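Local atomic coordinates of single-strand DNA-binding protein (Agrobacterium tumefaciens, PDB entry 3BTP), a protein that binds single-stranded but not double-stranded DNA whatever its nucleotide sequence and mediates nuclear uptake of the single-stranded T-DNA. Residues L119-T123 against F254-L260; F145-R150 against I208-F214; L229-Y235 against I246-Y250; T238-R244 against S275-A279. One frame throughout, in Å; residues are numbered along the deposited sequence.

Contact 1: residues L119-T123 against F254-L260; sequences LVRQT and FQAGSLL
Q122 lies along the ring of F254 in close stacking: its amide plane is within 8° of the ring plane, and the two side chains run past each other in opposite senses. Q122 CG forms a CH-pi contact over one face, 3.6 Å from the ring centroid of F254, while the extended chain carries the amide on toward the root of the ring. The first torsion of F254 (chi1 175°) swings the ring off its backbone toward the strand, and its far end meets backbone: F254 CZ is 3.2 Å from V120 O, which sits near the ring plane, and 3.6 Å from R121 CA. C149 and F128, from the two strands that flank 117-124, also touch this ring. Packing is looser beyond it. V120 CG1 stands 4.1 Å from L260 CD2, and at the exposed margin the amide end of Q122 also comes near L259, with Q122 NE2 3.7 Å from L259 CD1. The turn bearing F254 is a type I beta turn, closed by G257 N to F254 O. No hydrogen bond joins the two segments, so the loop is held to the sheet strand by dispersion and by aromatic C-H groups facing a carbonyl oxygen.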
# COMPACT_ATOMS: atom_id res chain seq x y z
N LEU A 119 2.67 5.44 -22.01
CA LEU A 119 3.93 5.13 -22.70
C LEU A 119 4.93 6.20 -22.40
O LEU A 119 4.68 7.39 -22.68
CB LEU A 119 3.73 5.04 -24.25
CG LEU A 119 2.97 3.77 -24.70
CD1 LEU A 119 3.07 3.67 -26.24
CD2 LEU A 119 3.49 2.42 -24.05
N VAL A 120 6.06 5.82 -21.79
CA VAL A 120 7.07 6.84 -21.45
C VAL A 120 8.26 6.71 -22.39
O VAL A 120 8.70 5.62 -22.71
CB VAL A 120 7.56 6.78 -19.97
CG1 VAL A 120 8.43 8.02 -19.64
CG2 VAL A 120 6.36 6.65 -18.99
N ARG A 121 8.80 7.86 -22.78
CA ARG A 121 10.01 7.89 -23.62
C ARG A 121 11.04 8.87 -23.11
O ARG A 121 10.71 9.86 -22.45
CB ARG A 121 9.66 8.18 -25.09
CG ARG A 121 9.09 9.55 -25.29
CD ARG A 121 8.14 9.61 -26.53
NE ARG A 121 7.65 10.99 -26.70
CZ ARG A 121 6.44 11.45 -26.33
NH1 ARG A 121 5.53 10.65 -25.75
NH2 ARG A 121 6.15 12.73 -26.51
N GLN A 122 12.30 8.56 -23.37
CA GLN A 122 13.43 9.47 -23.07
C GLN A 122 13.60 10.53 -24.18
O GLN A 122 13.65 10.21 -25.36
CB GLN A 122 14.72 8.67 -22.91
CG GLN A 122 14.76 7.81 -21.65
CD GLN A 122 16.10 7.08 -21.50
OE1 GLN A 122 16.47 6.28 -22.34
NE2 GLN A 122 16.83 7.37 -20.41
N THR A 123 13.67 11.79 -23.82
CA THR A 123 13.84 12.81 -24.87
C THR A 123 15.03 13.71 -24.58
O THR A 123 15.09 14.79 -25.11
CB THR A 123 12.59 13.71 -25.01
OG1 THR A 123 12.44 14.45 -23.81
CG2 THR A 123 11.30 12.89 -25.22
N PHE A 254 15.81 1.49 -18.84
CA PHE A 254 14.74 2.44 -19.11
C PHE A 254 13.38 1.70 -19.16
O PHE A 254 12.46 2.09 -18.49
CB PHE A 254 14.97 3.25 -20.40
CG PHE A 254 13.79 4.15 -20.73
CD1 PHE A 254 13.38 5.14 -19.85
CD2 PHE A 254 13.08 3.96 -21.88
CE1 PHE A 254 12.24 5.91 -20.14
CE2 PHE A 254 11.96 4.72 -22.16
CZ PHE A 254 11.58 5.70 -21.30
N GLN A 255 13.30 0.63 -19.94
CA GLN A 255 12.11 -0.16 -20.13
C GLN A 255 11.62 -0.83 -18.89
O GLN A 255 10.42 -1.04 -18.79
CB GLN A 255 12.36 -1.24 -21.15
CG GLN A 255 12.43 -0.75 -22.56
CD GLN A 255 13.86 -0.44 -22.97
OE1 GLN A 255 14.78 -0.64 -22.19
NE2 GLN A 255 14.03 0.09 -24.17
N ALA A 256 12.54 -1.24 -18.00
CA ALA A 256 12.20 -1.83 -16.71
C ALA A 256 11.63 -0.82 -15.72
O ALA A 256 11.10 -1.22 -14.71
CB ALA A 256 13.38 -2.57 -16.10
N GLY A 257 11.72 0.48 -16.01
CA GLY A 257 11.14 1.50 -15.10
C GLY A 257 12.17 2.07 -14.14
O GLY A 257 11.88 2.96 -13.30
N SER A 258 13.43 1.61 -14.28
CA SER A 258 14.46 2.02 -13.36
C SER A 258 15.19 3.30 -13.70
O SER A 258 16.31 3.49 -13.25
CB SER A 258 15.37 0.83 -12.96
OG SER A 258 14.76 0.20 -11.76
N LEU A 259 14.53 4.22 -14.43
CA LEU A 259 15.10 5.48 -14.84
C LEU A 259 14.12 6.63 -14.91
O LEU A 259 14.40 7.58 -15.64
CB LEU A 259 15.78 5.39 -16.25
CG LEU A 259 17.16 4.68 -16.43
CD1 LEU A 259 17.80 4.86 -17.87
CD2 LEU A 259 18.18 5.09 -15.38
N LEU A 260 13.03 6.63 -14.16
CA LEU A 260 11.98 7.62 -14.33
C LEU A 260 12.18 8.71 -13.32
O LEU A 260 12.91 8.53 -12.35
CB LEU A 260 10.59 7.01 -14.07
CG LEU A 260 10.15 5.77 -14.84
CD1 LEU A 260 9.07 4.82 -14.05
CD2 LEU A 260 9.74 6.18 -16.27

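Contact 2: residues F145-R150 against I208-F214; sequences FNASCR and ITGTDIF
The tight turn from helix 142-147 into strand 149-153, a strand of the four-stranded antiparallel sheet, is joined here to the loop that follows helix 186-206. F145 and G210 come closest, their CA atoms 4.7 Å apart; with no side chain on G210, F145 CB can settle 3.5 Å from G210 N. The F145 ring takes I208 CG2 over one face, 3.9 Å from its centroid, and T209 OG1 at its edge, 3.3 Å from CD2. On the other flank of G210 the amide of N146 stacks on the carboxylate of D212, their planes 11° apart. R150 follows on the strand side of this turn. A bend at its third torsion (chi3 -57°) brings the guanidinium back to the helix end, where NH1 donates to F145 O at 3.1 Å, in the guanidinium plane but from above the carbonyl plane. NH2 donates to D212 O; the modelled 2.5 Å is very short, and its exact length is doubtful. G210 O lies over one guanidinium face without a hydrogen bond, and the F214 ring is met near its plane by R150 NH1, 3.7 Å from CE2. Y152 OH accepts from R150 NE, and W199 of helix 186-206 packs on the same side chain. The result is a helix-turn-strand connection in which one buried arginine holds a carbonyl of the last helical turn and probably one of the facing loop.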
# COMPACT_ATOMS: atom_id res chain seq x y z
N PHE A 145 6.30 0.01 -28.62
CA PHE A 145 5.87 -0.65 -27.35
C PHE A 145 7.05 -1.21 -26.57
O PHE A 145 7.19 -0.93 -25.37
CB PHE A 145 4.82 -1.75 -27.59
CG PHE A 145 3.40 -1.23 -27.87
CD1 PHE A 145 2.76 -0.36 -26.96
CD2 PHE A 145 2.65 -1.72 -28.98
CE1 PHE A 145 1.49 0.04 -27.15
CE2 PHE A 145 1.31 -1.30 -29.23
CZ PHE A 145 0.72 -0.39 -28.31
N ASN A 146 7.92 -2.01 -27.21
CA ASN A 146 9.09 -2.59 -26.56
C ASN A 146 10.26 -1.69 -26.21
O ASN A 146 11.15 -2.11 -25.45
CB ASN A 146 9.60 -3.83 -27.29
CG ASN A 146 8.67 -5.07 -27.08
OD1 ASN A 146 8.57 -5.91 -27.96
ND2 ASN A 146 7.97 -5.14 -25.94
N ALA A 147 10.28 -0.48 -26.76
CA ALA A 147 11.34 0.53 -26.53
C ALA A 147 10.95 1.53 -25.48
O ALA A 147 11.81 2.21 -24.91
CB ALA A 147 11.62 1.32 -27.82
N SER A 148 9.63 1.70 -25.29
CA SER A 148 9.07 2.56 -24.23
C SER A 148 9.21 1.92 -22.86
O SER A 148 9.22 0.68 -22.74
CB SER A 148 7.56 2.84 -24.47
OG SER A 148 7.39 3.42 -25.73
N CYS A 149 9.25 2.77 -21.82
CA CYS A 149 8.78 2.36 -20.49
C CYS A 149 7.20 2.32 -20.43
O CYS A 149 6.54 3.36 -20.44
CB CYS A 149 9.36 3.23 -19.36
SG CYS A 149 8.94 2.51 -17.76
N ARG A 150 6.62 1.12 -20.38
CA ARG A 150 5.16 0.98 -20.32
C ARG A 150 4.62 0.97 -18.86
O ARG A 150 5.00 0.12 -18.04
CB ARG A 150 4.73 -0.31 -21.05
CG ARG A 150 5.19 -0.42 -22.52
CD ARG A 150 4.47 -1.62 -23.23
NE ARG A 150 4.68 -2.92 -22.57
CZ ARG A 150 5.72 -3.77 -22.74
NH1 ARG A 150 6.70 -3.48 -23.59
NH2 ARG A 150 5.74 -4.95 -22.08
N ILE A 208 -1.84 -3.97 -26.90
CA ILE A 208 -0.38 -3.79 -26.87
C ILE A 208 0.30 -4.96 -27.59
O ILE A 208 0.15 -6.09 -27.19
CB ILE A 208 0.13 -3.66 -25.36
CG1 ILE A 208 -0.56 -2.49 -24.66
CG2 ILE A 208 1.63 -3.52 -25.28
CD1 ILE A 208 -0.14 -2.24 -23.21
N THR A 209 1.12 -4.70 -28.59
CA THR A 209 1.81 -5.81 -29.28
C THR A 209 3.26 -6.06 -28.87
O THR A 209 3.82 -7.11 -29.17
CB THR A 209 1.75 -5.59 -30.81
OG1 THR A 209 2.16 -4.25 -31.11
CG2 THR A 209 0.33 -5.83 -31.34
N GLY A 210 3.90 -5.10 -28.21
CA GLY A 210 5.20 -5.30 -27.61
C GLY A 210 5.00 -5.60 -26.11
O GLY A 210 4.64 -4.72 -25.33
N THR A 211 5.22 -6.87 -25.78
CA THR A 211 4.84 -7.49 -24.53
C THR A 211 6.04 -8.01 -23.73
O THR A 211 5.83 -8.83 -22.80
CB THR A 211 3.89 -8.72 -24.71
OG1 THR A 211 4.60 -9.80 -25.32
CG2 THR A 211 2.58 -8.41 -25.43
N ASP A 212 7.26 -7.51 -24.03
CA ASP A 212 8.46 -7.84 -23.22
C ASP A 212 8.25 -7.48 -21.76
O ASP A 212 7.65 -6.51 -21.46
CB ASP A 212 9.72 -7.16 -23.77
CG ASP A 212 10.20 -7.79 -25.11
OD1 ASP A 212 9.62 -8.79 -25.61
OD2 ASP A 212 11.17 -7.25 -25.67
N ILE A 213 8.82 -8.30 -20.88
CA ILE A 213 8.68 -8.16 -19.42
C ILE A 213 9.84 -7.37 -18.82
O ILE A 213 9.62 -6.53 -17.90
CB ILE A 213 8.52 -9.55 -18.76
CG1 ILE A 213 7.27 -10.24 -19.25
CG2 ILE A 213 8.33 -9.36 -17.31
CD1 ILE A 213 7.32 -11.75 -19.30
N PHE A 214 11.05 -7.58 -19.37
CA PHE A 214 12.28 -6.85 -18.98
C PHE A 214 12.73 -7.18 -17.58
O PHE A 214 13.28 -6.33 -16.84
CB PHE A 214 12.17 -5.31 -19.16
CG PHE A 214 11.73 -4.88 -20.53
CD1 PHE A 214 12.61 -5.00 -21.62
CD2 PHE A 214 10.45 -4.34 -20.75
CE1 PHE A 214 12.20 -4.60 -22.90
CE2 PHE A 214 10.04 -3.94 -22.01
CZ PHE A 214 10.91 -4.06 -23.09

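Contact 3: residues L229-Y235 against I246-Y250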
# COMPACT_ATOMS: atom_id res chain seq x y z
N LEU A 229 22.19 -5.66 -3.90
CA LEU A 229 23.11 -4.72 -4.50
C LEU A 229 24.14 -4.16 -3.50
O LEU A 229 23.79 -3.85 -2.37
CB LEU A 229 22.32 -3.60 -5.17
CG LEU A 229 21.64 -4.07 -6.44
CD1 LEU A 229 20.68 -2.97 -6.98
CD2 LEU A 229 22.63 -4.54 -7.51
N ARG A 230 25.41 -4.10 -3.89
CA ARG A 230 26.41 -3.28 -3.16
C ARG A 230 25.93 -1.82 -3.15
O ARG A 230 25.25 -1.40 -4.06
CB ARG A 230 27.79 -3.32 -3.83
CG ARG A 230 28.37 -4.71 -4.00
CD ARG A 230 29.75 -4.62 -4.75
NE ARG A 230 29.68 -3.80 -5.98
CZ ARG A 230 30.59 -2.89 -6.33
NH1 ARG A 230 31.66 -2.67 -5.55
NH2 ARG A 230 30.44 -2.21 -7.47
N PRO A 231 26.29 -1.04 -2.11
CA PRO A 231 25.91 0.36 -2.09
C PRO A 231 26.42 1.13 -3.31
O PRO A 231 25.73 2.00 -3.79
CB PRO A 231 26.53 0.89 -0.82
CG PRO A 231 27.10 -0.26 -0.12
CD PRO A 231 27.05 -1.45 -0.91
N GLU A 232 27.59 0.78 -3.84
CA GLU A 232 28.01 1.45 -5.05
C GLU A 232 27.22 1.11 -6.28
O GLU A 232 27.46 1.75 -7.31
CB GLU A 232 29.53 1.34 -5.36
CG GLU A 232 30.26 0.09 -4.94
CD GLU A 232 30.53 -0.04 -3.39
OE1 GLU A 232 29.64 -0.57 -2.71
OE2 GLU A 232 31.63 0.27 -2.87
N ASP A 233 26.34 0.10 -6.25
CA ASP A 233 25.61 -0.29 -7.47
C ASP A 233 24.15 0.07 -7.40
O ASP A 233 23.40 -0.25 -8.31
CB ASP A 233 25.67 -1.78 -7.67
CG ASP A 233 27.06 -2.30 -8.03
OD1 ASP A 233 27.79 -1.69 -8.88
OD2 ASP A 233 27.41 -3.38 -7.45
N ARG A 234 23.73 0.70 -6.32
CA ARG A 234 22.31 0.97 -6.10
C ARG A 234 21.86 2.38 -6.31
O ARG A 234 20.82 2.72 -5.79
CB ARG A 234 21.81 0.45 -4.72
CG ARG A 234 22.59 0.92 -3.58
CD ARG A 234 21.96 0.59 -2.28
NE ARG A 234 22.02 -0.84 -1.98
CZ ARG A 234 22.26 -1.35 -0.78
NH1 ARG A 234 22.51 -0.55 0.29
NH2 ARG A 234 22.26 -2.68 -0.64
N TYR A 235 22.59 3.17 -7.09
CA TYR A 235 22.21 4.57 -7.43
C TYR A 235 22.21 4.86 -8.90
O TYR A 235 22.95 4.26 -9.67
CB TYR A 235 23.06 5.62 -6.72
CG TYR A 235 22.97 5.45 -5.23
CD1 TYR A 235 21.98 6.08 -4.47
CD2 TYR A 235 23.85 4.59 -4.58
CE1 TYR A 235 21.88 5.83 -3.12
CE2 TYR A 235 23.78 4.38 -3.24
CZ TYR A 235 22.80 4.98 -2.53
OH TYR A 235 22.80 4.70 -1.20
N ILE A 246 17.93 2.82 -6.24
CA ILE A 246 17.03 1.83 -6.87
C ILE A 246 17.18 0.51 -6.15
O ILE A 246 18.15 0.31 -5.40
CB ILE A 246 17.25 1.69 -8.43
CG1 ILE A 246 18.65 1.16 -8.69
CG2 ILE A 246 16.91 3.05 -9.15
CD1 ILE A 246 19.05 1.01 -10.14
N GLN A 247 16.24 -0.40 -6.43
CA GLN A 247 16.09 -1.70 -5.84
C GLN A 247 16.86 -2.84 -6.58
O GLN A 247 17.36 -3.80 -5.97
CB GLN A 247 14.55 -1.95 -5.81
CG GLN A 247 14.07 -2.93 -4.82
CD GLN A 247 14.62 -2.67 -3.42
OE1 GLN A 247 14.92 -1.52 -3.02
NE2 GLN A 247 14.74 -3.70 -2.70
N LYS A 248 17.01 -2.70 -7.90
CA LYS A 248 17.44 -3.80 -8.73
C LYS A 248 18.01 -3.24 -10.00
O LYS A 248 17.47 -2.22 -10.52
CB LYS A 248 16.26 -4.68 -9.09
CG LYS A 248 16.60 -5.86 -9.98
CD LYS A 248 15.47 -6.87 -9.91
CE LYS A 248 15.66 -8.02 -10.87
NZ LYS A 248 14.69 -9.07 -10.36
N ARG A 249 19.08 -3.91 -10.49
CA ARG A 249 19.77 -3.61 -11.76
C ARG A 249 19.31 -4.47 -12.90
O ARG A 249 19.54 -5.66 -12.91
CB ARG A 249 21.29 -3.74 -11.62
CG ARG A 249 21.75 -2.88 -10.42
CD ARG A 249 21.52 -1.42 -10.68
NE ARG A 249 22.32 -1.03 -11.81
CZ ARG A 249 23.19 -0.04 -11.84
NH1 ARG A 249 23.37 0.74 -10.77
NH2 ARG A 249 23.88 0.18 -12.97
N TYR A 250 18.66 -3.82 -13.85
CA TYR A 250 18.03 -4.51 -14.96
C TYR A 250 18.93 -4.33 -16.16
O TYR A 250 19.53 -3.27 -16.31
CB TYR A 250 16.64 -3.89 -15.25
CG TYR A 250 15.58 -4.13 -14.20
CD1 TYR A 250 14.92 -5.33 -14.14
CD2 TYR A 250 15.24 -3.14 -13.24
CE1 TYR A 250 13.93 -5.56 -13.18
CE2 TYR A 250 14.23 -3.37 -12.26
CZ TYR A 250 13.59 -4.58 -12.27
OH TYR A 250 12.62 -4.87 -11.33
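R234 O accepts a nearly straight hydrogen bond from I246 N, 2.9 Å long with an N-H...O angle of 163°, the donor standing above the carbonyl plane. This bond lies just beyond the beta hairpin of strands 235-237 and 243-245 and ties together the two segments that lead into and out of it. R234 and I246 are accordingly the nearest pair at this end, with CA atoms 5.4 Å apart, and R234 CB rests against I246 O. Farther from the hairpin R249 takes over. Its side chain is folded twice, at chi2 (-66°) and chi3 (-63°), which curls the guanidinium toward the last residue of the 3-10 turn 231-233 and sets NH1 2.7 Å from D233 O; the angle is poor and the bond weak. R249 CD also lies close to D233 O, at 3.2 Å. The carboxylate of D233 is engaged on its own side of the contact: R230 meets it side-on, NE to OD2 and NH2 to OD1, both oxygens being approached from above the carboxylate plane. R249 remains near enough for its positive charge probably to favour the ionised carboxylate as well. K248 points its CB away from the other segment, and its NZ bonds a polar side chain on a chain of another protein. At the end farther from the hairpin L229 crosses R249 at about a right angle, both methyls against the aliphatic root of the arginine: L229 CD2 is 3.5 Å from R249 CG, and L229 CD1 lies 3.6 Å from Q247 O.

Contact 4: residues T238-R244 against S275-A279; sequences TEKYGRR and SYRFA
Y241 and Y276 lie with their rings almost parallel, 13° apart, but slid so far that they barely overlap; the centroids are 4.9 Å apart. The middle of the Y241 ring is covered instead by Y276 CB, a CH-pi contact 3.9 Å from the ring centroid, while K240 CB lies over the opposite face. At the edge of the Y241 ring, F278 CD2 comes within 3.5 Å of CD1. A chi1 of 51° sets CG of F278 between its backbone N and carbonyl carbon, which leaves the CD2 side of the ring against Y241; the two rings meet obliquely, completing a three-ring cluster. All this covers the loop of the beta hairpin 235-237/243-245 with the chain that leaves edge strand 272-275 of a separate four-stranded antiparallel sheet. T238 splits its two branches: CG2 faces Y276, 3.5 Å from CE1, whereas OG1 turns inward and donates to G242 O at 2.7 Å, on a lone pair. G242 O also accepts from T238 N, which closes the loop. R244 is bent at its second torsion (chi2 -71°), folding the guanidinium back toward the loop's carbonyls. There NH1 donates to Y241 O at 3.1 Å and to R243 O at 3.0 Å, while NE forms a salt bridge with D262. NH2 reaches across to R277 O at 2.8 Å in a weak bond, and also approaches the edge of the Y276 ring, to which the guanidinium stands nearly perpendicular.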
# COMPACT_ATOMS: atom_id res chain seq x y z
N THR A 238 21.61 11.54 -11.74
CA THR A 238 21.10 12.51 -12.67
C THR A 238 22.20 13.58 -12.91
O THR A 238 23.09 13.85 -12.05
CB THR A 238 19.71 13.21 -12.23
OG1 THR A 238 19.91 14.03 -11.09
CG2 THR A 238 18.58 12.24 -11.96
N GLU A 239 22.10 14.24 -14.06
CA GLU A 239 23.03 15.34 -14.35
C GLU A 239 22.91 16.52 -13.40
O GLU A 239 23.95 17.06 -12.97
CB GLU A 239 22.91 15.84 -15.77
CG GLU A 239 23.61 17.16 -15.90
CD GLU A 239 23.84 17.59 -17.30
OE1 GLU A 239 23.96 16.70 -18.19
OE2 GLU A 239 23.89 18.83 -17.50
N LYS A 240 21.68 16.94 -13.10
CA LYS A 240 21.38 18.17 -12.37
C LYS A 240 20.72 17.95 -11.02
O LYS A 240 20.72 18.89 -10.22
CB LYS A 240 20.46 19.09 -13.21
CG LYS A 240 21.09 19.57 -14.54
CD LYS A 240 20.07 19.91 -15.68
CE LYS A 240 19.30 18.64 -16.18
NZ LYS A 240 19.48 18.36 -17.65
N TYR A 241 20.15 16.76 -10.75
CA TYR A 241 19.22 16.60 -9.64
C TYR A 241 19.64 15.76 -8.47
O TYR A 241 18.86 15.58 -7.52
CB TYR A 241 17.85 16.14 -10.14
CG TYR A 241 17.36 17.02 -11.25
CD1 TYR A 241 17.03 18.36 -11.00
CD2 TYR A 241 17.27 16.54 -12.55
CE1 TYR A 241 16.58 19.19 -12.03
CE2 TYR A 241 16.81 17.35 -13.58
CZ TYR A 241 16.47 18.66 -13.30
OH TYR A 241 16.03 19.47 -14.29
N GLY A 242 20.90 15.32 -8.49
CA GLY A 242 21.40 14.44 -7.44
C GLY A 242 21.25 12.96 -7.85
O GLY A 242 20.89 12.63 -8.97
N ARG A 243 21.57 12.07 -6.94
CA ARG A 243 21.43 10.61 -7.17
C ARG A 243 20.06 10.09 -6.76
O ARG A 243 19.40 10.66 -5.89
CB ARG A 243 22.41 9.92 -6.23
CG ARG A 243 23.80 10.19 -6.65
CD ARG A 243 24.68 9.09 -6.17
NE ARG A 243 24.56 8.86 -4.73
CZ ARG A 243 25.35 7.97 -4.15
NH1 ARG A 243 26.25 7.29 -4.95
NH2 ARG A 243 25.25 7.79 -2.82
N ARG A 244 19.66 8.94 -7.29
CA ARG A 244 18.49 8.28 -6.76
C ARG A 244 18.72 6.79 -6.52
O ARG A 244 19.21 6.05 -7.39
CB ARG A 244 17.30 8.45 -7.71
CG ARG A 244 16.76 9.83 -7.88
CD ARG A 244 16.01 10.40 -6.66
NE ARG A 244 15.53 11.72 -7.11
CZ ARG A 244 16.28 12.85 -7.17
NH1 ARG A 244 17.58 12.86 -6.77
NH2 ARG A 244 15.73 14.00 -7.62
N SER A 275 8.43 15.47 -13.27
CA SER A 275 9.20 16.38 -12.45
C SER A 275 10.24 15.63 -11.58
O SER A 275 10.01 14.49 -11.12
CB SER A 275 8.22 17.13 -11.58
OG SER A 275 8.73 18.42 -11.33
N TYR A 276 11.40 16.28 -11.40
CA TYR A 276 12.42 15.92 -10.39
C TYR A 276 12.46 16.97 -9.25
O TYR A 276 12.41 18.13 -9.53
CB TYR A 276 13.78 15.91 -11.03
CG TYR A 276 14.20 14.67 -11.72
CD1 TYR A 276 14.61 13.54 -10.98
CD2 TYR A 276 14.26 14.61 -13.13
CE1 TYR A 276 15.05 12.36 -11.61
CE2 TYR A 276 14.72 13.44 -13.78
CZ TYR A 276 15.09 12.32 -13.00
OH TYR A 276 15.51 11.15 -13.61
N ARG A 277 12.54 16.53 -7.99
CA ARG A 277 12.93 17.36 -6.88
C ARG A 277 14.45 17.56 -6.90
O ARG A 277 15.20 16.76 -7.50
CB ARG A 277 12.49 16.71 -5.54
CG ARG A 277 11.03 17.04 -5.04
CD ARG A 277 10.75 16.73 -3.50
NE ARG A 277 10.89 17.86 -2.51
CZ ARG A 277 11.00 19.10 -2.94
NH1 ARG A 277 10.92 19.27 -4.23
NH2 ARG A 277 11.10 20.12 -2.12
N PHE A 278 14.92 18.64 -6.28
CA PHE A 278 16.36 18.77 -5.91
C PHE A 278 16.50 19.54 -4.60
O PHE A 278 15.62 20.34 -4.25
CB PHE A 278 17.27 19.33 -7.05
CG PHE A 278 16.77 20.63 -7.68
CD1 PHE A 278 17.29 21.87 -7.27
CD2 PHE A 278 15.80 20.60 -8.68
CE1 PHE A 278 16.82 23.06 -7.82
CE2 PHE A 278 15.32 21.79 -9.27
CZ PHE A 278 15.84 23.03 -8.82
N ALA A 279 17.57 19.23 -3.85
CA ALA A 279 17.96 20.00 -2.64
C ALA A 279 17.92 21.47 -2.95
O ALA A 279 18.59 21.94 -3.90
CB ALA A 279 19.38 19.62 -2.16

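How the contacts relate
Contacts 1 and 2 are the closest pair, with centres 11 Å apart; they share the sheet through neighbouring strands 117-124 and 149-153, where V120 N lies 2.9 Å from C149 O. The 254-260 turn links contact 1 to contact 3, since A256 CB packs 3.3 Å from Y250 CG, and Y250 also meets contact 2, its CD1 lying 3.3 Å from F214 O. Contacts 3 and 4 sit at opposite ends of the hairpin 235-237/243-245, centres about 17 Å apart, and touch where Y235 forms a cation-pi pair with R243. Contacts 2 and 4 do not touch, their nearest atoms being about 12 Å apart.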